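Local coordinates for protein deoxyribodipyrimidine photo-lyase (Oryza sativa Japonica Group, PDB 3UMV) that uses light and a bound FAD to split cyclobutane pyrimidine dimers in ultraviolet-damaged DNA back into separate pyrimidines, at residues R272-A280 with F470-Y478; R396-L404 with G436-L444. All blocks are in the same frame, centred on the assembly; numbering follows the deposited sequence.

Contact 1 of 2, residues R272-A280 with F470-Y478. With URE (urea), chain J.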
loop_
_atom_site.group_PDB
_atom_site.type_symbol
_atom_site.label_atom_id
_atom_site.label_comp_id
_atom_site.label_asym_id
_atom_site.label_seq_id
_atom_site.Cartn_x
_atom_site.Cartn_y
_atom_site.Cartn_z
ATOM N N ARG A 272 12.644 8.683 -14.097
ATOM C CA ARG A 272 11.621 8.580 -13.054
ATOM C C ARG A 272 11.256 9.924 -12.421
ATOM O O ARG A 272 10.168 10.081 -11.874
ATOM C CB ARG A 272 12.043 7.599 -11.966
ATOM C CG ARG A 272 13.211 8.063 -11.138
ATOM C CD ARG A 272 13.514 7.050 -10.044
ATOM N NE ARG A 272 14.373 7.623 -9.015
ATOM C CZ ARG A 272 13.927 8.226 -7.917
ATOM N NH1 ARG A 272 12.621 8.325 -7.691
ATOM N NH2 ARG A 272 14.787 8.721 -7.039
ATOM N N ASN A 273 12.157 10.897 -12.493
ATOM C CA ASN A 273 11.856 12.214 -11.940
ATOM C C ASN A 273 11.237 13.190 -12.940
ATOM O O ASN A 273 11.043 14.367 -12.622
ATOM C CB ASN A 273 13.104 12.822 -11.297
ATOM C CG ASN A 273 13.555 12.055 -10.068
ATOM O OD1 ASN A 273 12.775 11.840 -9.140
ATOM N ND2 ASN A 273 14.809 11.614 -10.068
ATOM N N ASP A 274 10.913 12.697 -14.135
ATOM C CA ASP A 274 10.413 13.550 -15.213
ATOM C C ASP A 274 8.919 13.318 -15.480
ATOM O O ASP A 274 8.544 12.320 -16.096
ATOM C CB ASP A 274 11.221 13.271 -16.486
ATOM C CG ASP A 274 10.881 14.217 -17.615
ATOM O OD1 ASP A 274 9.863 14.941 -17.532
ATOM O OD2 ASP A 274 11.641 14.231 -18.607
ATOM N N PRO A 275 8.055 14.231 -15.011
ATOM C CA PRO A 275 6.613 13.979 -15.141
ATOM C C PRO A 275 6.095 13.960 -16.573
ATOM O O PRO A 275 4.956 13.541 -16.792
ATOM C CB PRO A 275 5.986 15.132 -14.352
ATOM C CG PRO A 275 7.056 15.506 -13.362
ATOM C CD PRO A 275 8.336 15.371 -14.126
ATOM N N THR A 276 6.913 14.396 -17.527
ATOM C CA THR A 276 6.532 14.344 -18.933
ATOM C C THR A 276 6.864 12.985 -19.545
ATOM O O THR A 276 6.694 12.786 -20.751
ATOM C CB THR A 276 7.210 15.454 -19.774
ATOM O OG1 THR A 276 8.620 15.213 -19.855
ATOM C CG2 THR A 276 6.959 16.830 -19.165
ATOM N N LYS A 277 7.354 12.063 -18.718
ATOM C CA LYS A 277 7.581 10.678 -19.137
ATOM C C LYS A 277 6.764 9.743 -18.256
ATOM O O LYS A 277 7.314 9.010 -17.433
ATOM C CB LYS A 277 9.068 10.336 -19.077
ATOM C CG LYS A 277 9.890 11.213 -20.006
ATOM C CD LYS A 277 11.373 10.920 -19.946
ATOM C CE LYS A 277 12.140 11.947 -20.785
ATOM N NZ LYS A 277 13.577 11.589 -20.954
ATOM N N PRO A 278 5.434 9.793 -18.409
ATOM C CA PRO A 278 4.527 9.030 -17.545
ATOM C C PRO A 278 4.801 7.528 -17.591
ATOM O O PRO A 278 4.601 6.843 -16.590
ATOM C CB PRO A 278 3.135 9.353 -18.112
ATOM C CG PRO A 278 3.371 9.973 -19.467
ATOM C CD PRO A 278 4.720 10.606 -19.408
ATOM N N ARG A 279 5.274 7.038 -18.732
ATOM C CA ARG A 279 5.469 5.605 -18.938
ATOM C C ARG A 279 6.782 5.078 -18.366
ATOM O O ARG A 279 7.027 3.876 -18.390
ATOM C CB ARG A 279 5.399 5.274 -20.430
ATOM C CG ARG A 279 4.024 5.445 -21.050
ATOM C CD ARG A 279 4.046 5.113 -22.541
ATOM N NE ARG A 279 4.550 3.765 -22.808
ATOM C CZ ARG A 279 5.789 3.493 -23.210
ATOM N NH1 ARG A 279 6.157 2.237 -23.427
ATOM N NH2 ARG A 279 6.662 4.475 -23.397
ATOM N N ALA A 280 7.627 5.967 -17.858
ATOM C CA ALA A 280 8.911 5.546 -17.302
ATOM C C ALA A 280 8.769 4.914 -15.920
ATOM O O ALA A 280 9.588 4.089 -15.534
ATOM C CB ALA A 280 9.882 6.724 -17.249
ATOM N N PHE A 470 12.456 19.945 -16.084
ATOM C CA PHE A 470 11.649 19.342 -17.144
ATOM C C PHE A 470 10.693 20.339 -17.784
ATOM O O PHE A 470 10.508 21.447 -17.276
ATOM C CB PHE A 470 10.868 18.129 -16.622
ATOM C CG PHE A 470 9.850 18.465 -15.548
ATOM C CD1 PHE A 470 8.531 18.714 -15.883
ATOM C CD2 PHE A 470 10.217 18.519 -14.214
ATOM C CE1 PHE A 470 7.589 19.025 -14.892
ATOM C CE2 PHE A 470 9.283 18.819 -13.223
ATOM C CZ PHE A 470 7.972 19.071 -13.567
ATOM N N ASP A 471 10.076 19.920 -18.886
ATOM C CA ASP A 471 9.159 20.768 -19.650
ATOM C C ASP A 471 7.811 20.875 -18.937
ATOM O O ASP A 471 6.896 20.093 -19.206
ATOM C CB ASP A 471 8.979 20.172 -21.057
ATOM C CG ASP A 471 8.223 21.088 -22.015
ATOM O OD1 ASP A 471 7.574 22.060 -21.578
ATOM O OD2 ASP A 471 8.269 20.815 -23.232
ATOM N N VAL A 472 7.705 21.844 -18.024
ATOM C CA VAL A 472 6.490 22.098 -17.242
ATOM C C VAL A 472 5.239 22.298 -18.105
ATOM O O VAL A 472 4.164 21.808 -17.766
ATOM C CB VAL A 472 6.667 23.338 -16.331
ATOM C CG1 VAL A 472 5.342 23.714 -15.677
ATOM C CG2 VAL A 472 7.722 23.071 -15.272
ATOM N N ASP A 473 5.378 23.008 -19.223
ATOM C CA ASP A 473 4.227 23.270 -20.079
ATOM C C ASP A 473 3.706 21.997 -20.739
ATOM O O ASP A 473 2.496 21.843 -20.943
ATOM C CB ASP A 473 4.565 24.328 -21.136
ATOM C CG ASP A 473 4.854 25.688 -20.523
ATOM O OD1 ASP A 473 4.454 25.917 -19.357
ATOM O OD2 ASP A 473 5.474 26.527 -21.207
ATOM N N ALA A 474 4.621 21.082 -21.059
ATOM C CA ALA A 474 4.238 19.801 -21.626
ATOM C C ALA A 474 3.435 18.975 -20.614
ATOM O O ALA A 474 2.433 18.359 -20.966
ATOM C CB ALA A 474 5.474 19.035 -22.123
ATOM N N TYR A 475 3.856 18.986 -19.353
ATOM C CA TYR A 475 3.117 18.273 -18.318
ATOM C C TYR A 475 1.736 18.869 -18.153
ATOM O O TYR A 475 0.742 18.160 -18.063
ATOM C CB TYR A 475 3.863 18.318 -16.987
ATOM C CG TYR A 475 3.123 17.664 -15.842
ATOM C CD1 TYR A 475 2.585 18.428 -14.813
ATOM C CD2 TYR A 475 2.977 16.283 -15.775
ATOM C CE1 TYR A 475 1.928 17.844 -13.758
ATOM C CE2 TYR A 475 2.316 15.686 -14.720
ATOM C CZ TYR A 475 1.788 16.478 -13.713
ATOM O OH TYR A 475 1.136 15.931 -12.647
ATOM N N ILE A 476 1.680 20.191 -18.117
ATOM C CA ILE A 476 0.408 20.879 -17.993
ATOM C C ILE A 476 -0.548 20.528 -19.133
ATOM O O ILE A 476 -1.709 20.202 -18.877
ATOM C CB ILE A 476 0.609 22.389 -17.870
ATOM C CG1 ILE A 476 1.248 22.703 -16.515
ATOM C CG2 ILE A 476 -0.722 23.114 -18.007
ATOM C CD1 ILE A 476 1.808 24.100 -16.429
ATOM N N SER A 477 -0.046 20.560 -20.373
ATOM C CA SER A 477 -0.818 20.183 -21.561
ATOM C C SER A 477 -1.326 18.750 -21.503
ATOM O O SER A 477 -2.480 18.479 -21.843
ATOM C CB SER A 477 0.027 20.346 -22.831
ATOM O OG SER A 477 0.358 21.701 -23.046
ATOM N N TYR A 478 -0.437 17.841 -21.107
ATOM C CA TYR A 478 -0.751 16.427 -20.933
ATOM C C TYR A 478 -1.874 16.195 -19.919
ATOM O O TYR A 478 -2.781 15.405 -20.159
ATOM C CB TYR A 478 0.515 15.676 -20.519
ATOM C CG TYR A 478 0.278 14.359 -19.826
ATOM C CD1 TYR A 478 0.322 14.267 -18.441
ATOM C CD2 TYR A 478 0.020 13.213 -20.554
ATOM C CE1 TYR A 478 0.109 13.057 -17.802
ATOM C CE2 TYR A 478 -0.196 12.008 -19.936
ATOM C CZ TYR A 478 -0.153 11.929 -18.565
ATOM O OH TYR A 478 -0.367 10.713 -17.964
HETATM C C URE J . 2.026 8.619 -13.671
HETATM O O URE J . 1.319 9.521 -13.223
HETATM N N1 URE J . 2.875 8.855 -14.647
HETATM N N2 URE J . 1.815 7.384 -13.289
HETATM O O HOH W 1 10.856 17.514 -20.232
#
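Pro275 meets Phe470 at about a right angle, pointing its CD at the ring face. Pro275 and Thr276 are the middle residues of a type I beta turn, Asp274 to Lys277, set against the start of the photolyase's last helix, 472-489. Pro275 CD sits over the centre of the Phe470 ring in a CH-pi contact, 3.5 Å from the centroid and 3° off the normal. Pro275 CB reaches Tyr475 CD2 at 3.5 Å. A proline suits this place, because its phi near -66° belongs to the turn and its ring offers carbons to two partners. Tyr475 OH is hydrogen-bonded to Glu384, while Met395 of helix 393-405 also packs on Pro275.

Threonine suits position 276 because its branches differ. Thr276 OG1 donates to Asp274 OD1 (2.6 Å), which also accepts from Thr276 N on the same face of the carboxylate, making an Asx turn. With OG1 between the backbone N and the carbonyl carbon (chi1 68°), the methyl faces the helix start: Thr276 CG2 lies 3.3 Å from Asp471 O and 4.0 Å from Ala474 CB. A water bridges the segments, donating to Thr276 OG1 and accepting from Asp471 N at 2.9 Å.

Contact 2 of 2, residues R396-L404 with G436-L444. With FAD (flavin-adenine dinucleotide), chain I.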
loop_
_atom_site.group_PDB
_atom_site.type_symbol
_atom_site.label_atom_id
_atom_site.label_comp_id
_atom_site.label_asym_id
_atom_site.label_seq_id
_atom_site.Cartn_x
_atom_site.Cartn_y
_atom_site.Cartn_z
ATOM N N ARG A 396 4.168 14.466 -6.703
ATOM C CA ARG A 396 3.616 14.315 -5.343
ATOM C C ARG A 396 4.377 15.134 -4.298
ATOM O O ARG A 396 3.760 15.727 -3.384
ATOM C CB ARG A 396 3.537 12.839 -4.922
ATOM C CG ARG A 396 2.577 12.030 -5.761
ATOM C CD ARG A 396 2.271 10.682 -5.117
ATOM N NE ARG A 396 1.848 9.711 -6.122
ATOM C CZ ARG A 396 1.098 8.649 -5.863
ATOM N NH1 ARG A 396 0.651 8.444 -4.635
ATOM N NH2 ARG A 396 0.775 7.803 -6.839
ATOM N N MET A 397 5.704 15.201 -4.447
ATOM C CA MET A 397 6.537 15.999 -3.541
ATOM C C MET A 397 6.213 17.495 -3.668
ATOM O O MET A 397 5.983 18.174 -2.668
ATOM C CB MET A 397 8.024 15.756 -3.818
ATOM C CG MET A 397 8.448 14.327 -3.591
ATOM S SD MET A 397 10.222 14.072 -3.890
ATOM C CE MET A 397 10.219 13.870 -5.653
ATOM N N TYR A 398 6.198 17.998 -4.903
ATOM C CA TYR A 398 5.857 19.388 -5.184
ATOM C C TYR A 398 4.455 19.719 -4.663
ATOM O O TYR A 398 4.257 20.692 -3.945
ATOM C CB TYR A 398 5.920 19.632 -6.692
ATOM C CG TYR A 398 5.614 21.049 -7.111
ATOM C CD1 TYR A 398 4.330 21.433 -7.483
ATOM C CD2 TYR A 398 6.617 22.010 -7.124
ATOM C CE1 TYR A 398 4.062 22.753 -7.879
ATOM C CE2 TYR A 398 6.361 23.311 -7.506
ATOM C CZ TYR A 398 5.090 23.681 -7.870
ATOM O OH TYR A 398 4.868 24.988 -8.242
ATOM N N TRP A 399 3.507 18.857 -5.008
ATOM C CA TRP A 399 2.094 19.015 -4.660
ATOM C C TRP A 399 1.894 19.171 -3.162
ATOM O O TRP A 399 1.226 20.106 -2.699
ATOM C CB TRP A 399 1.339 17.798 -5.189
ATOM C CG TRP A 399 -0.072 17.667 -4.761
ATOM C CD1 TRP A 399 -1.165 18.257 -5.330
ATOM C CD2 TRP A 399 -0.567 16.822 -3.721
ATOM N NE1 TRP A 399 -2.309 17.856 -4.679
ATOM C CE2 TRP A 399 -1.968 16.980 -3.684
ATOM C CE3 TRP A 399 0.038 15.956 -2.808
ATOM C CZ2 TRP A 399 -2.768 16.307 -2.765
ATOM C CZ3 TRP A 399 -0.757 15.294 -1.900
ATOM C CH2 TRP A 399 -2.141 15.462 -1.887
ATOM N N ALA A 400 2.488 18.290 -2.378
ATOM C CA ALA A 400 2.279 18.352 -0.942
ATOM C C ALA A 400 2.996 19.542 -0.298
ATOM O O ALA A 400 2.506 20.123 0.669
ATOM C CB ALA A 400 2.698 17.028 -0.273
ATOM N N LYS A 401 4.166 19.889 -0.821
ATOM C CA LYS A 401 4.892 21.039 -0.307
ATOM C C LYS A 401 4.173 22.366 -0.547
ATOM O O LYS A 401 4.235 23.277 0.296
ATOM C CB LYS A 401 6.305 21.075 -0.868
ATOM C CG LYS A 401 7.172 19.981 -0.276
ATOM C CD LYS A 401 8.623 20.132 -0.669
ATOM C CE LYS A 401 9.453 18.985 -0.053
ATOM N NZ LYS A 401 9.613 19.147 1.415
ATOM N N LYS A 402 3.497 22.497 -1.685
ATOM C CA LYS A 402 2.686 23.700 -1.909
ATOM C C LYS A 402 1.519 23.786 -0.925
ATOM O O LYS A 402 1.106 24.873 -0.521
ATOM C CB LYS A 402 2.166 23.768 -3.340
ATOM C CG LYS A 402 3.245 23.963 -4.389
ATOM C CD LYS A 402 3.971 25.283 -4.181
ATOM C CE LYS A 402 5.460 25.051 -4.053
ATOM N NZ LYS A 402 6.261 26.315 -4.178
ATOM N N ILE A 403 0.979 22.639 -0.520
ATOM C CA ILE A 403 -0.111 22.660 0.444
ATOM C C ILE A 403 0.381 23.239 1.772
ATOM O O ILE A 403 -0.308 24.052 2.390
ATOM C CB ILE A 403 -0.720 21.267 0.623
ATOM C CG1 ILE A 403 -1.298 20.783 -0.697
ATOM C CG2 ILE A 403 -1.809 21.284 1.685
ATOM C CD1 ILE A 403 -1.862 19.372 -0.653
ATOM N N LEU A 404 1.591 22.863 2.180
ATOM C CA LEU A 404 2.238 23.495 3.337
ATOM C C LEU A 404 2.371 25.008 3.145
ATOM O O LEU A 404 2.107 25.813 4.061
ATOM C CB LEU A 404 3.623 22.888 3.567
ATOM C CG LEU A 404 4.485 23.590 4.618
ATOM C CD1 LEU A 404 3.806 23.537 5.989
ATOM C CD2 LEU A 404 5.874 22.956 4.674
ATOM N N GLY A 436 4.760 9.665 2.578
ATOM C CA GLY A 436 5.002 10.645 1.521
ATOM C C GLY A 436 4.577 12.050 1.932
ATOM O O GLY A 436 5.316 13.022 1.743
ATOM N N CYS A 437 3.386 12.157 2.510
ATOM C CA CYS A 437 2.883 13.452 2.988
ATOM C C CYS A 437 3.766 13.975 4.118
ATOM O O CYS A 437 4.101 15.175 4.152
ATOM C CB CYS A 437 1.426 13.328 3.443
ATOM S SG CYS A 437 0.282 13.013 2.072
ATOM N N MET A 438 4.150 13.075 5.032
ATOM C CA MET A 438 5.044 13.453 6.122
ATOM C C MET A 438 6.435 13.848 5.623
ATOM O O MET A 438 7.065 14.736 6.182
ATOM C CB MET A 438 5.144 12.339 7.163
ATOM C CG MET A 438 3.873 12.094 7.928
ATOM S SD MET A 438 3.597 13.276 9.273
ATOM C CE MET A 438 4.752 12.642 10.509
ATOM N N TRP A 439 6.930 13.182 4.583
ATOM C CA TRP A 439 8.236 13.577 4.042
ATOM C C TRP A 439 8.151 15.016 3.529
ATOM O O TRP A 439 9.023 15.847 3.773
ATOM C CB TRP A 439 8.652 12.633 2.907
ATOM C CG TRP A 439 9.984 12.958 2.278
ATOM C CD1 TRP A 439 11.203 12.424 2.607
ATOM C CD2 TRP A 439 10.228 13.868 1.192
ATOM N NE1 TRP A 439 12.185 12.959 1.806
ATOM C CE2 TRP A 439 11.613 13.844 0.930
ATOM C CE3 TRP A 439 9.411 14.702 0.428
ATOM C CZ2 TRP A 439 12.195 14.625 -0.066
ATOM C CZ3 TRP A 439 9.994 15.477 -0.569
ATOM C CH2 TRP A 439 11.368 15.433 -0.799
ATOM N N SER A 440 7.068 15.307 2.821
ATOM C CA SER A 440 6.911 16.580 2.131
ATOM C C SER A 440 6.701 17.732 3.095
ATOM O O SER A 440 7.316 18.791 2.960
ATOM C CB SER A 440 5.718 16.492 1.175
ATOM O OG SER A 440 5.954 15.472 0.223
ATOM N N ILE A 441 5.841 17.508 4.075
ATOM C CA ILE A 441 5.316 18.598 4.880
ATOM C C ILE A 441 6.093 18.732 6.200
ATOM O O ILE A 441 6.243 19.831 6.715
ATOM C CB ILE A 441 3.787 18.410 5.089
ATOM C CG1 ILE A 441 3.084 18.602 3.743
ATOM C CG2 ILE A 441 3.215 19.365 6.149
ATOM C CD1 ILE A 441 1.611 18.310 3.752
ATOM N N CYS A 442 6.633 17.616 6.696
ATOM C CA CYS A 442 7.266 17.546 8.019
ATOM C C CYS A 442 8.708 17.044 7.966
ATOM O O CYS A 442 9.297 16.749 8.999
ATOM C CB CYS A 442 6.468 16.644 8.961
ATOM S SG CYS A 442 4.803 17.181 9.170
ATOM N N GLY A 443 9.258 16.955 6.761
ATOM C CA GLY A 443 10.632 16.541 6.550
ATOM C C GLY A 443 10.984 15.144 7.042
ATOM O O GLY A 443 12.140 14.852 7.302
ATOM N N LEU A 444 9.982 14.278 7.174
ATOM C CA LEU A 444 10.217 12.918 7.650
ATOM C C LEU A 444 11.183 12.217 6.702
ATOM O O LEU A 444 11.038 12.314 5.489
ATOM C CB LEU A 444 8.893 12.145 7.720
ATOM C CG LEU A 444 8.976 10.694 8.223
ATOM C CD1 LEU A 444 9.552 10.647 9.628
ATOM C CD2 LEU A 444 7.629 9.975 8.167
HETATM P PA FAD I . 8.035 3.691 -9.212
HETATM O O1A FAD I . 8.972 4.852 -9.351
HETATM O O2A FAD I . 8.026 2.751 -10.385
HETATM O O5B FAD I . 8.394 2.922 -7.856
HETATM C C5B FAD I . 8.231 1.526 -7.721
HETATM C C4B FAD I . 7.750 1.193 -6.305
HETATM O O4B FAD I . 8.651 1.662 -5.313
HETATM C C3B FAD I . 6.436 1.876 -5.979
HETATM O O3B FAD I . 5.337 1.148 -6.473
HETATM C C2B FAD I . 6.470 1.872 -4.479
HETATM O O2B FAD I . 6.177 0.572 -4.003
HETATM C C1B FAD I . 7.927 2.133 -4.198
HETATM N N9A FAD I . 8.176 3.569 -3.991
HETATM C C8A FAD I . 8.566 4.496 -4.920
HETATM N N7A FAD I . 8.684 5.687 -4.287
HETATM C C5A FAD I . 8.358 5.529 -2.974
HETATM C C6A FAD I . 8.302 6.385 -1.867
HETATM N N6A FAD I . 8.700 7.655 -1.935
HETATM N N1A FAD I . 7.929 5.891 -0.637
HETATM C C2A FAD I . 7.623 4.557 -0.496
HETATM N N3A FAD I . 7.674 3.716 -1.585
HETATM C C4A FAD I . 8.047 4.196 -2.793
HETATM N N1 FAD I . 3.022 5.734 -2.514
HETATM C C2 FAD I . 2.002 4.833 -2.410
HETATM O O2 FAD I . 2.250 3.656 -2.673
HETATM N N3 FAD I . 0.745 5.240 -1.997
HETATM C C4 FAD I . 0.497 6.568 -1.700
HETATM O O4 FAD I . -0.627 6.928 -1.337
HETATM C C4X FAD I . 1.546 7.474 -1.798
HETATM N N5 FAD I . 1.362 8.811 -1.531
HETATM C C5X FAD I . 2.421 9.694 -1.614
HETATM C C6 FAD I . 2.231 11.048 -1.307
HETATM C C7 FAD I . 3.300 11.945 -1.396
HETATM C C7M FAD I . 3.072 13.393 -1.047
HETATM C C8 FAD I . 4.553 11.478 -1.803
HETATM C C8M FAD I . 5.736 12.392 -1.921
HETATM C C9 FAD I . 4.724 10.140 -2.115
HETATM C C9A FAD I . 3.668 9.253 -2.019
HETATM N N10 FAD I . 3.849 7.922 -2.336
HETATM C C10 FAD I . 2.792 7.053 -2.212
HETATM C "C1'" FAD I . 5.196 7.379 -2.791
HETATM C "C2'" FAD I . 5.406 7.405 -4.338
HETATM O "O2'" FAD I . 5.082 8.655 -4.957
HETATM C "C3'" FAD I . 4.644 6.300 -5.092
HETATM O "O3'" FAD I . 4.902 5.063 -4.482
HETATM C "C4'" FAD I . 5.028 6.198 -6.570
HETATM O "O4'" FAD I . 4.773 7.431 -7.216
HETATM C "C5'" FAD I . 4.220 5.061 -7.193
HETATM O "O5'" FAD I . 4.263 5.005 -8.599
HETATM P P FAD I . 5.063 3.809 -9.311
HETATM O O1P FAD I . 4.632 2.467 -8.753
HETATM O O2P FAD I . 4.877 3.908 -10.802
HETATM O O3P FAD I . 6.548 4.268 -8.879
HETATM O O HOH W 2 11.221 17.248 2.722
#
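Lys401 reaches across to helix 436-442, laying its CE 3.6 Å from Trp439 CZ3, and its NZ donates a hydrogen bond to Ser440 O. The chain runs extended to CE, then bends at its last torsion (chi4 -72°), which brings NZ into the carbonyl plane, on a lone pair, 2.8 Å from Ser440 O. Arg459 O and a water near Trp439 O also accept from NZ. A methionine here would probably leave Ser440 O without its charged donor and the water without one of its links.

One turn earlier, Met397 bends at chi3 (-83°) and sets SD obliquely against the same indole, 3.6 Å from Trp439 CH2, a Met-aromatic contact. Small residues suit the crossing, where the axes of segments 396-404 and 436-442 approach to 8.2 Å and cross at -53°: Ala400 CB and Ser440 CB press together at 3.4 Å, tighter than usual. Ser440 OG turns back to Gly436 O at 3.0 Å. Ile441 CG1, anti to the carbonyl carbon, lies 3.5 Å from Ala400 O, with Leu404 beside it.

Trp399, a predicted electron-transfer residue, has FAD C7M at its ring edge. A largely apolar surface, Met397 CG by C8M and Ala400 CB by C7M, receives the flavin methyls, while the lysine's charge is probably satisfied by two backbone carbonyls and a water.

Contact 2 is buried and joins two helices beside the flavin, whereas contact 1 is partly buried, lies farther from the centre of the chain and sets a loop against the C-terminal helix. Along the sequence, contact 2 is nested inside the long, largely helical excursion that contact 1 closes. Their centres are 19 Å apart and they do not touch, yet helix 393-405 serves both: it supplies one partner of contact 2, and its earlier residues Phe394 and Met395 pack on contact 1. In 272-280 with 470-478 no direct hydrogen bond crosses; mainly carbon packing, including a CH-pi contact, and a water bridge join the segments. By contrast, 396-404 with 436-444 adds a direct lysine-to-carbonyl bond to its close helix packing.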